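Local coordinates for CELL WALL surface anchor family protein (Streptococcus pneumoniae, PDB 2X9Z) that forms the repeating backbone subunit of the pneumococcal pilus, a surface fibre that is probably used in adhesion to host cells, at residues 3-8 against 249-254; 37-42 against 109-114; 44-49 against 102-107; 50-55 against 135-140. The protein carries 1 engineered substitution. All blocks are in the same frame, centred on the assembly; numbering follows the deposited sequence. Where two conformers were deposited one is given.

Contact 1 (3-8 against 249-254)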
# COMPACT_ATOMS: atom_id res chain seq x y z
N PRO A 3 9.60 4.95 12.26
CA PRO A 3 9.64 5.74 11.03
C PRO A 3 8.30 6.44 10.82
O PRO A 3 7.30 6.04 11.43
CB PRO A 3 9.91 4.69 9.95
CG PRO A 3 9.42 3.39 10.51
CD PRO A 3 9.45 3.50 12.01
N LYS A 4 8.29 7.48 9.99
CA LYS A 4 7.06 8.23 9.70
C LYS A 4 6.91 8.35 8.20
O LYS A 4 7.90 8.34 7.48
CB LYS A 4 7.13 9.62 10.33
CG LYS A 4 7.25 9.61 11.85
CD LYS A 4 7.19 11.02 12.43
CE LYS A 4 8.32 11.89 11.90
NZ LYS A 4 9.65 11.42 12.35
N ILE A 5 5.67 8.46 7.73
CA ILE A 5 5.42 8.50 6.29
C ILE A 5 4.25 9.40 5.93
O ILE A 5 3.34 9.58 6.73
CB ILE A 5 5.16 7.07 5.74
CG1 ILE A 5 5.17 7.05 4.21
CG2 ILE A 5 3.86 6.51 6.30
CD1 ILE A 5 5.28 5.65 3.65
N ASP A 6 4.30 9.96 4.74
CA ASP A 6 3.16 10.67 4.20
C ASP A 6 3.14 10.47 2.69
O ASP A 6 4.18 10.27 2.06
CB ASP A 6 3.23 12.15 4.53
CG ASP A 6 1.94 12.88 4.18
OD1 ASP A 6 0.84 12.28 4.31
OD2 ASP A 6 2.02 14.06 3.78
N LYS A 7 1.94 10.50 2.12
CA LYS A 7 1.77 10.44 0.69
C LYS A 7 0.88 11.58 0.24
O LYS A 7 -0.17 11.83 0.84
CB LYS A 7 1.14 9.12 0.27
CG LYS A 7 0.93 9.06 -1.21
CD LYS A 7 0.21 7.83 -1.65
CE LYS A 7 0.19 7.83 -3.15
NZ LYS A 7 -0.15 6.51 -3.65
N ASP A 8 1.28 12.27 -0.82
CA ASP A 8 0.45 13.35 -1.35
C ASP A 8 0.88 13.67 -2.77
O ASP A 8 1.75 13.01 -3.34
CB ASP A 8 0.59 14.59 -0.44
CG ASP A 8 -0.69 15.43 -0.38
OD1 ASP A 8 -1.46 15.45 -1.36
OD2 ASP A 8 -0.90 16.08 0.66
N LYS A 249 4.11 -3.36 13.07
CA LYS A 249 3.08 -3.13 12.06
C LYS A 249 3.60 -2.16 10.99
O LYS A 249 4.42 -1.30 11.27
CB LYS A 249 1.80 -2.59 12.72
CG LYS A 249 1.91 -1.18 13.27
CD LYS A 249 0.62 -0.77 13.97
CE LYS A 249 0.74 0.63 14.56
NZ LYS A 249 -0.56 1.10 15.11
N PRO A 250 3.12 -2.32 9.75
CA PRO A 250 3.60 -1.44 8.68
C PRO A 250 3.07 -0.02 8.83
O PRO A 250 2.10 0.20 9.57
CB PRO A 250 2.99 -2.07 7.42
CG PRO A 250 1.74 -2.73 7.92
CD PRO A 250 2.11 -3.27 9.28
N LEU A 251 3.70 0.94 8.16
CA LEU A 251 3.13 2.28 8.06
C LEU A 251 2.15 2.33 6.91
O LEU A 251 2.34 1.68 5.88
CB LEU A 251 4.22 3.32 7.83
CG LEU A 251 5.43 3.31 8.77
CD1 LEU A 251 6.28 4.53 8.49
CD2 LEU A 251 4.98 3.29 10.23
N ASP A 252 1.11 3.14 7.07
CA ASP A 252 0.02 3.24 6.11
C ASP A 252 -0.40 4.71 6.09
O ASP A 252 -1.19 5.14 6.93
CB ASP A 252 -1.12 2.34 6.59
CG ASP A 252 -2.22 2.15 5.56
OD1 ASP A 252 -2.09 2.62 4.41
OD2 ASP A 252 -3.24 1.52 5.92
N PRO A 253 0.15 5.51 5.16
CA PRO A 253 -0.11 6.95 5.13
C PRO A 253 -1.55 7.28 4.75
O PRO A 253 -2.22 6.50 4.07
CB PRO A 253 0.84 7.46 4.04
CG PRO A 253 1.07 6.28 3.16
CD PRO A 253 1.03 5.08 4.06
N THR A 254 -2.03 8.44 5.18
CA THR A 254 -3.29 8.95 4.66
C THR A 254 -3.09 9.24 3.18
O THR A 254 -1.98 9.52 2.73
CB THR A 254 -3.77 10.21 5.40
OG1 THR A 254 -2.72 11.19 5.40
CG2 THR A 254 -4.14 9.86 6.85
O HOH W 1 0.38 10.16 6.32

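Contact 2 (37-42 against 109-114)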
# COMPACT_ATOMS: atom_id res chain seq x y z
N GLU A 37 4.08 11.92 -4.63
CA GLU A 37 5.29 11.67 -3.87
C GLU A 37 4.97 10.97 -2.55
O GLU A 37 3.92 11.20 -1.93
CB GLU A 37 6.05 12.97 -3.62
CG GLU A 37 5.32 13.96 -2.74
CD GLU A 37 6.05 15.28 -2.61
OE1 GLU A 37 5.91 15.94 -1.57
OE2 GLU A 37 6.77 15.66 -3.56
N ILE A 38 5.89 10.10 -2.14
CA ILE A 38 5.82 9.41 -0.86
C ILE A 38 7.09 9.81 -0.12
O ILE A 38 8.19 9.61 -0.63
CB ILE A 38 5.81 7.88 -1.06
CG1 ILE A 38 4.68 7.44 -2.00
CG2 ILE A 38 5.75 7.16 0.28
CD1 ILE A 38 4.86 6.04 -2.51
N VAL A 39 6.93 10.38 1.07
CA VAL A 39 8.07 10.82 1.86
C VAL A 39 8.11 10.03 3.17
O VAL A 39 7.10 9.96 3.88
CB VAL A 39 7.99 12.34 2.16
CG1 VAL A 39 9.09 12.75 3.12
CG2 VAL A 39 8.06 13.15 0.86
N THR A 40 9.27 9.44 3.46
CA THR A 40 9.43 8.60 4.64
C THR A 40 10.63 9.07 5.45
O THR A 40 11.70 9.32 4.90
CB THR A 40 9.64 7.12 4.25
OG1 THR A 40 8.59 6.73 3.35
CG2 THR A 40 9.60 6.21 5.47
N LYS A 41 10.43 9.20 6.76
CA LYS A 41 11.50 9.57 7.67
C LYS A 41 11.95 8.34 8.43
O LYS A 41 11.16 7.72 9.14
CB LYS A 41 11.01 10.62 8.67
CG LYS A 41 10.46 11.88 8.05
CD LYS A 41 11.55 12.77 7.50
CE LYS A 41 10.96 14.07 6.98
NZ LYS A 41 12.00 14.98 6.41
N ILE A 42 13.22 7.99 8.28
CA ILE A 42 13.79 6.85 8.98
C ILE A 42 14.65 7.37 10.12
O ILE A 42 15.48 8.26 9.92
CB ILE A 42 14.61 5.99 8.00
CG1 ILE A 42 13.67 5.37 6.95
CG2 ILE A 42 15.43 4.91 8.73
CD1 ILE A 42 14.34 4.53 5.92
N GLU A 109 18.07 11.60 11.40
CA GLU A 109 16.94 11.15 10.61
C GLU A 109 17.26 11.25 9.12
O GLU A 109 17.85 12.24 8.68
CB GLU A 109 15.74 12.03 10.94
CG GLU A 109 14.39 11.51 10.53
CD GLU A 109 13.29 12.44 10.98
OE1 GLU A 109 13.39 13.65 10.68
OE2 GLU A 109 12.34 11.98 11.65
N LYS A 110 16.87 10.24 8.35
CA LYS A 110 17.09 10.22 6.91
C LYS A 110 15.74 10.29 6.21
O LYS A 110 14.76 9.68 6.65
CB LYS A 110 17.83 8.95 6.47
CG LYS A 110 19.22 8.77 7.09
CD LYS A 110 20.18 9.90 6.75
CE LYS A 110 20.98 9.58 5.50
NZ LYS A 110 21.84 10.72 5.07
N THR A 111 15.68 11.06 5.12
CA THR A 111 14.42 11.25 4.41
C THR A 111 14.46 10.58 3.05
O THR A 111 15.26 10.95 2.19
CB THR A 111 14.14 12.74 4.20
OG1 THR A 111 14.06 13.38 5.48
CG2 THR A 111 12.84 12.94 3.45
N VAL A 112 13.59 9.59 2.86
CA VAL A 112 13.46 8.93 1.56
C VAL A 112 12.28 9.56 0.83
O VAL A 112 11.22 9.72 1.40
CB VAL A 112 13.20 7.41 1.70
CG1 VAL A 112 13.18 6.76 0.32
CG2 VAL A 112 14.27 6.77 2.57
N LYS A 113 12.49 9.93 -0.43
CA LYS A 113 11.40 10.46 -1.25
C LYS A 113 11.28 9.65 -2.53
O LYS A 113 12.26 9.43 -3.25
CB LYS A 113 11.64 11.93 -1.58
CG LYS A 113 10.56 12.58 -2.43
CD LYS A 113 10.82 14.07 -2.56
CE LYS A 113 9.91 14.74 -3.56
NZ LYS A 113 10.27 16.18 -3.69
N ILE A 114 10.07 9.19 -2.81
CA ILE A 114 9.77 8.44 -4.01
C ILE A 114 8.75 9.25 -4.80
O ILE A 114 7.71 9.65 -4.26
CB ILE A 114 9.17 7.06 -3.69
CG1 ILE A 114 10.15 6.25 -2.86
CG2 ILE A 114 8.77 6.32 -4.98
CD1 ILE A 114 9.54 4.98 -2.27
O HOH W 2 9.41 7.36 0.80

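Contact 3 (44-49 against 102-107)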
# COMPACT_ATOMS: atom_id res chain seq x y z
N ALA A 44 17.34 8.00 13.24
CA ALA A 44 18.77 7.75 13.46
C ALA A 44 19.02 6.36 14.05
O ALA A 44 18.19 5.84 14.81
CB ALA A 44 19.37 8.83 14.36
N LEU A 45 20.15 5.77 13.68
CA LEU A 45 20.60 4.49 14.24
C LEU A 45 19.66 3.32 13.94
O LEU A 45 19.57 2.38 14.73
CB LEU A 45 20.87 4.61 15.75
CG LEU A 45 21.83 5.73 16.15
CD1 LEU A 45 22.01 5.79 17.66
CD2 LEU A 45 23.17 5.57 15.45
N ALA A 46 18.99 3.37 12.79
CA ALA A 46 18.15 2.26 12.35
C ALA A 46 18.99 1.04 11.98
O ALA A 46 20.15 1.17 11.57
CB ALA A 46 17.29 2.70 11.17
N ASN A 47 18.40 -0.14 12.12
CA ASN A 47 19.06 -1.37 11.68
C ASN A 47 18.07 -2.29 10.97
O ASN A 47 17.92 -3.46 11.31
CB ASN A 47 19.71 -2.09 12.86
CG ASN A 47 20.68 -3.16 12.42
OD1 ASN A 47 21.32 -3.04 11.38
ND2 ASN A 47 20.79 -4.23 13.21
N TYR A 48 17.39 -1.75 9.96
CA TYR A 48 16.36 -2.50 9.28
C TYR A 48 16.95 -3.57 8.38
O TYR A 48 17.94 -3.33 7.68
CB TYR A 48 15.48 -1.58 8.44
CG TYR A 48 14.73 -0.51 9.20
CD1 TYR A 48 14.51 -0.61 10.57
CD2 TYR A 48 14.21 0.60 8.54
CE1 TYR A 48 13.81 0.38 11.26
CE2 TYR A 48 13.52 1.59 9.21
CZ TYR A 48 13.31 1.48 10.57
OH TYR A 48 12.61 2.48 11.22
N ALA A 49 16.32 -4.74 8.38
CA ALA A 49 16.61 -5.80 7.42
C ALA A 49 15.82 -5.58 6.13
O ALA A 49 16.20 -6.07 5.07
CB ALA A 49 16.26 -7.16 8.01
N LYS A 102 22.66 3.11 3.30
CA LYS A 102 22.53 4.56 3.25
C LYS A 102 21.47 5.12 4.20
O LYS A 102 21.45 6.33 4.45
CB LYS A 102 22.27 5.03 1.81
CG LYS A 102 23.45 4.79 0.89
CD LYS A 102 23.16 5.16 -0.56
CE LYS A 102 24.44 5.07 -1.38
NZ LYS A 102 24.19 5.40 -2.81
N VAL A 103 20.61 4.26 4.74
CA VAL A 103 19.61 4.72 5.70
C VAL A 103 19.79 4.14 7.10
O VAL A 103 19.29 4.72 8.06
CB VAL A 103 18.15 4.49 5.22
CG1 VAL A 103 17.90 5.20 3.91
CG2 VAL A 103 17.84 3.00 5.10
N ASN A 104 20.50 3.02 7.22
CA ASN A 104 20.76 2.39 8.51
C ASN A 104 21.99 2.98 9.18
O ASN A 104 22.91 3.44 8.51
CB ASN A 104 21.00 0.88 8.34
CG ASN A 104 19.72 0.08 8.22
OD1 ASN A 104 18.65 0.53 8.63
ND2 ASN A 104 19.84 -1.12 7.66
N ASP A 105 22.01 2.93 10.51
CA ASP A 105 23.18 3.34 11.28
C ASP A 105 23.68 4.74 10.89
O ASP A 105 24.89 4.96 10.75
CB ASP A 105 24.31 2.32 11.12
CG ASP A 105 25.38 2.46 12.19
OD1 ASP A 105 25.07 2.96 13.30
OD2 ASP A 105 26.54 2.06 11.94
N GLN A 106 22.74 5.66 10.73
CA GLN A 106 23.06 7.06 10.46
C GLN A 106 22.82 7.90 11.72
O GLN A 106 22.02 7.52 12.58
CB GLN A 106 22.25 7.58 9.27
CG GLN A 106 22.43 6.72 8.03
CD GLN A 106 23.87 6.71 7.52
OE1 GLN A 106 24.59 7.70 7.60
NE2 GLN A 106 24.28 5.58 6.96
N ASN A 107 23.50 9.04 11.83
CA ASN A 107 23.46 9.81 13.07
C ASN A 107 22.33 10.83 13.17
O ASN A 107 22.16 11.49 14.19
CB ASN A 107 24.83 10.43 13.39
CG ASN A 107 25.01 11.83 12.81
OD1 ASN A 107 24.32 12.24 11.88
ND2 ASN A 107 25.97 12.57 13.36
O HOH W 3 19.74 5.39 10.63

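Contact 4 (50-55 against 135-140)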
# COMPACT_ATOMS: atom_id res chain seq x y z
N THR A 50 14.70 -4.86 6.24
CA THR A 50 13.84 -4.58 5.10
C THR A 50 13.31 -3.16 5.19
O THR A 50 12.90 -2.70 6.27
CB THR A 50 12.63 -5.56 5.04
OG1 THR A 50 13.11 -6.90 4.88
CG2 THR A 50 11.69 -5.20 3.89
N ALA A 51 13.34 -2.47 4.06
CA ALA A 51 12.68 -1.19 3.88
C ALA A 51 12.01 -1.25 2.51
O ALA A 51 12.65 -1.06 1.48
CB ALA A 51 13.67 -0.04 3.95
N ASN A 52 10.71 -1.54 2.53
CA ASN A 52 9.94 -1.80 1.31
C ASN A 52 8.73 -0.87 1.22
O ASN A 52 7.99 -0.71 2.20
CB ASN A 52 9.47 -3.26 1.33
CG ASN A 52 8.62 -3.63 0.13
OD1 ASN A 52 9.14 -3.83 -0.97
ND2 ASN A 52 7.31 -3.74 0.34
N TRP A 53 8.51 -0.28 0.05
CA TRP A 53 7.31 0.51 -0.20
C TRP A 53 6.47 -0.18 -1.27
O TRP A 53 6.99 -0.62 -2.29
CB TRP A 53 7.66 1.93 -0.69
CG TRP A 53 8.36 2.78 0.33
CD1 TRP A 53 7.78 3.69 1.18
CD2 TRP A 53 9.77 2.79 0.62
NE1 TRP A 53 8.75 4.27 1.97
CE2 TRP A 53 9.97 3.74 1.65
CE3 TRP A 53 10.87 2.09 0.12
CZ2 TRP A 53 11.23 4.01 2.18
CZ3 TRP A 53 12.12 2.36 0.65
CH2 TRP A 53 12.29 3.32 1.66
N SER A 54 5.17 -0.25 -1.03
CA SER A 54 4.27 -0.94 -1.94
C SER A 54 3.10 0.02 -2.20
O SER A 54 2.51 0.56 -1.27
CB SER A 54 3.79 -2.24 -1.28
OG SER A 54 2.94 -2.99 -2.12
N ASP A 55 2.77 0.22 -3.47
CA ASP A 55 1.78 1.21 -3.87
C ASP A 55 0.84 0.64 -4.93
O ASP A 55 1.29 0.09 -5.94
CB ASP A 55 2.54 2.43 -4.41
CG ASP A 55 1.68 3.66 -4.57
OD1 ASP A 55 0.43 3.59 -4.53
OD2 ASP A 55 2.30 4.73 -4.76
N THR A 135 1.94 1.06 1.59
CA THR A 135 2.49 0.64 2.86
C THR A 135 3.99 0.79 2.84
O THR A 135 4.64 0.64 1.79
CB THR A 135 2.18 -0.85 3.23
OG1 THR A 135 2.64 -1.74 2.19
CG2 THR A 135 0.70 -1.05 3.47
N PHE A 136 4.54 1.09 4.01
CA PHE A 136 5.96 0.94 4.26
C PHE A 136 6.11 -0.28 5.16
O PHE A 136 5.67 -0.27 6.32
CB PHE A 136 6.56 2.18 4.93
CG PHE A 136 8.04 2.08 5.20
CD1 PHE A 136 8.93 1.81 4.16
CD2 PHE A 136 8.54 2.26 6.48
CE1 PHE A 136 10.29 1.72 4.40
CE2 PHE A 136 9.90 2.18 6.72
CZ PHE A 136 10.77 1.91 5.68
N ASN A 137 6.68 -1.34 4.60
CA ASN A 137 6.88 -2.60 5.30
C ASN A 137 8.34 -2.69 5.69
O ASN A 137 9.22 -2.69 4.83
CB ASN A 137 6.49 -3.76 4.40
CG ASN A 137 5.10 -3.60 3.85
OD1 ASN A 137 4.10 -3.95 4.51
ND2 ASN A 137 5.00 -3.02 2.66
N TYR A 138 8.58 -2.75 6.99
CA TYR A 138 9.94 -2.63 7.51
C TYR A 138 10.12 -3.47 8.77
O TYR A 138 9.15 -3.94 9.36
CB TYR A 138 10.25 -1.16 7.82
CG TYR A 138 9.61 -0.69 9.11
CD1 TYR A 138 8.26 -0.35 9.16
CD2 TYR A 138 10.36 -0.57 10.27
CE1 TYR A 138 7.68 0.08 10.35
CE2 TYR A 138 9.79 -0.15 11.46
CZ TYR A 138 8.44 0.17 11.50
OH TYR A 138 7.88 0.61 12.68
N GLY A 139 11.36 -3.61 9.20
CA GLY A 139 11.63 -4.26 10.47
C GLY A 139 13.07 -4.67 10.57
O GLY A 139 13.83 -4.58 9.60
N ASN A 140 13.45 -5.12 11.76
CA ASN A 140 14.80 -5.62 11.99
C ASN A 140 14.99 -7.04 11.47
O ASN A 140 16.12 -7.52 11.35
CB ASN A 140 15.13 -5.55 13.48
CG ASN A 140 15.31 -4.12 13.98
OD1 ASN A 140 15.13 -3.16 13.23
ND2 ASN A 140 15.69 -3.99 15.24

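Contact 1 (3-8 against 249-254)
Asp6 OD1 takes a salt bridge from Lys22 and accepts a hydrogen bond from a bridging water that ties it to the backbone N of Thr254. That water donates to Asp6 OD1 at 3.0 Å and to Ile5 O at 3.0 Å, and it accepts from Thr254 N at 3.2 Å, so one molecule stands in for the backbone bonds that strand 4-9 and residues 249-254 do not make directly. Lys22 reaches across the same corner to Thr254 OG1 and Lys7 O as well, while the other carboxylate oxygen of Asp6 is taken by the backbone N of Asn14. Beside this polar end the contact is greasy. The CG2 branch of Ile5 enters between Leu251 and Pro253, lying 3.6 Å from Leu251 CB and 3.9 Å from Pro253 CD. Leu251 sends CD1 up to the ring of Pro3, 3.9 Å from its CG, and the same methyl lies 3.5 Å from Pro3 O. Pro253 lays its ring against the backbone of strand 4-9, where Pro253 CB lies 3.8 Å from the buried Lys7 N, which has no hydrogen-bond partner in the model. Lys7 runs fully extended, its CG anti to the backbone N (chi1 179°), which carries NZ away from residues 249-254 to a covalent link with CG of Asn132; the same nitrogen is hydrogen-bonded to Asp55. A Lys-Asn link beside a carboxylate is the intramolecular isopeptide bond typical of Gram-positive pilins, joining strands 4-9 and 130-139 of a Cna-B-like sandwich.

Contact 2 (37-42 against 109-114)
Ile38 and Ile114 exchange a pair of backbone bonds, as do Thr40 with Val112 and Ile42 with Lys110, giving an unbroken antiparallel ladder inside one sheet of the Cna-B-like sandwich. The strands run at 162° to each other, and the six bonds all measure 2.8 or 2.9 Å between N and O.

On the face carrying Val39, Lys41, Thr111 and Lys113, side chains meet across the ladder. Lys41 bends at its second torsion (chi2 -74°), bringing it alongside Thr111 so that NZ donates to OG1 at 2.8 Å. Its CB is also passed by the carboxylate of Glu109, whose OE2 lies 3.5 Å away and forms a salt bridge with Lys4. Val39 CG1 touches Thr111 CG2 at 3.8 Å. At the far end Glu37 OE2 makes a long salt bridge of 3.5 Å to Lys113 NZ; the backbone nitrogens of Ala13 and Gly11 hold the two carboxylate oxygens of Glu37.

The opposite face, with Ile38, Thr40, Ile42, Val112 and Ile114, turns into the sandwich: Ile38, Val112 and Ile114 pack on Trp53, and Ile42 on Tyr48, while Ile42 CD1 meets Val112 CG2 at 4.0 Å. One water lies on this face: it donates to Ile38 O and to Val112 O, and lies 2.8 Å from Thr40 OG1, a hydroxyl that also pairs with Trp53 NE1.

Contact 3 (44-49 against 102-107)
Asn104 leans on Ala46 and then grips Tyr48. Its CB lies 3.4 Å from Ala46 O, and from there CG, anti to the carbonyl carbon (chi1 -81°), carries the amide along the loop 44-49. OD1 comes within 3.6 Å of Ala46 CB and accepts from Tyr48 N at 2.9 Å, the donor standing 41° out of the plane of the side-chain carbonyl. ND2 goes the other way round the same residue: it donates to Tyr48 O at 2.9 Å, on a lone pair and close to the amide plane of Asn104. One side chain thus engages both backbone polar atoms of Tyr48, much as a neighbouring strand would. This is loop-on-loop packing at one end of the Cna-B-like sandwich, where the link between strands 33-42 and 50-57 meets the turn that follows helix 97-103. Backbone bonds continue the pairing: Asp105 N gives to Ala46 O and Leu45 N gives to Gln106 O, each at 2.8 Å. Leu45 and Asp105, both in a left-handed backbone conformation, are paired in the register, and only the end of Leu45 comes back, CD2 3.9 Å from Asp105 OD1. A water accepts from Ala46 N and Gln106 N and lies 2.7 Å from Val103 O. Ala46 CB sits over the centre of one face of the Tyr48 ring. The Tyr48 side chain also touches Ile42, and its hydroxyl meets Pro3.

Contact 4 (50-55 against 135-140)
Strands 50-57 and 130-139, antiparallel neighbours in the second sheet of the Cna-B-like sandwich, pair here with Asn52 and Asn137 at the middle of the ladder. Asn137 N donates to Asn52 O at 2.8 Å and Asn52 N to Asn137 O at 3.0 Å; Ser54 and Thr135 exchange a similar pair. Toward Gly139 the strands splay, and its two bonds with Thr50 are weak, Gly139 N lying 3.4 Å from Thr50 O.

On the inner face Phe136 lies alongside Trp53. With Phe136 CG anti to the backbone N (chi1 -179°), Phe136 CD1 lies over one face of the indole, offset toward its rim and 3.3 Å from Trp53 CE2, while Phe136 CE1 is 3.3 Å from Trp53 CZ2. The Phe136 ring and the five-membered ring of Trp53 are inclined at 33°, an oblique meeting, and the packing is tight. Ala51 CB also touches Phe136 CE1, at 3.8 Å.

Strand 90-95 bonds to the other edge of strand 50-57, with Ser54 OG also joined to Asp92, while on the far strand Phe136 N donates to Leu251 O. Trp53 projects onto Val112 and Ile114 of strand 110-120, the facing sheet.

Overall arrangement
Strand 4-9 of contact 1 lies beside strand 33-42 of contact 2 in one sheet: Lys4 O lies 2.8 Å from Lys41 N, and the contact centres are about 10 Å apart. Contact 4 belongs to the facing sheet, its centre about 12 Å from that of contact 2, and Ile114 CD1 meets Trp53 CG at 3.6 Å between them. Contact 1 reaches both sheets, for residues 249-254 run beside strand 130-139, with Leu251 O 2.9 Å from Phe136 N. At the isopeptide site, Lys7 NZ lies 3.1 Å from Asp55 OD1 of contact 4. Contact 3 closes one end, where the Tyr48 ring touches that of Tyr138, Tyr48 CZ to Tyr138 CD2 at 3.6 Å.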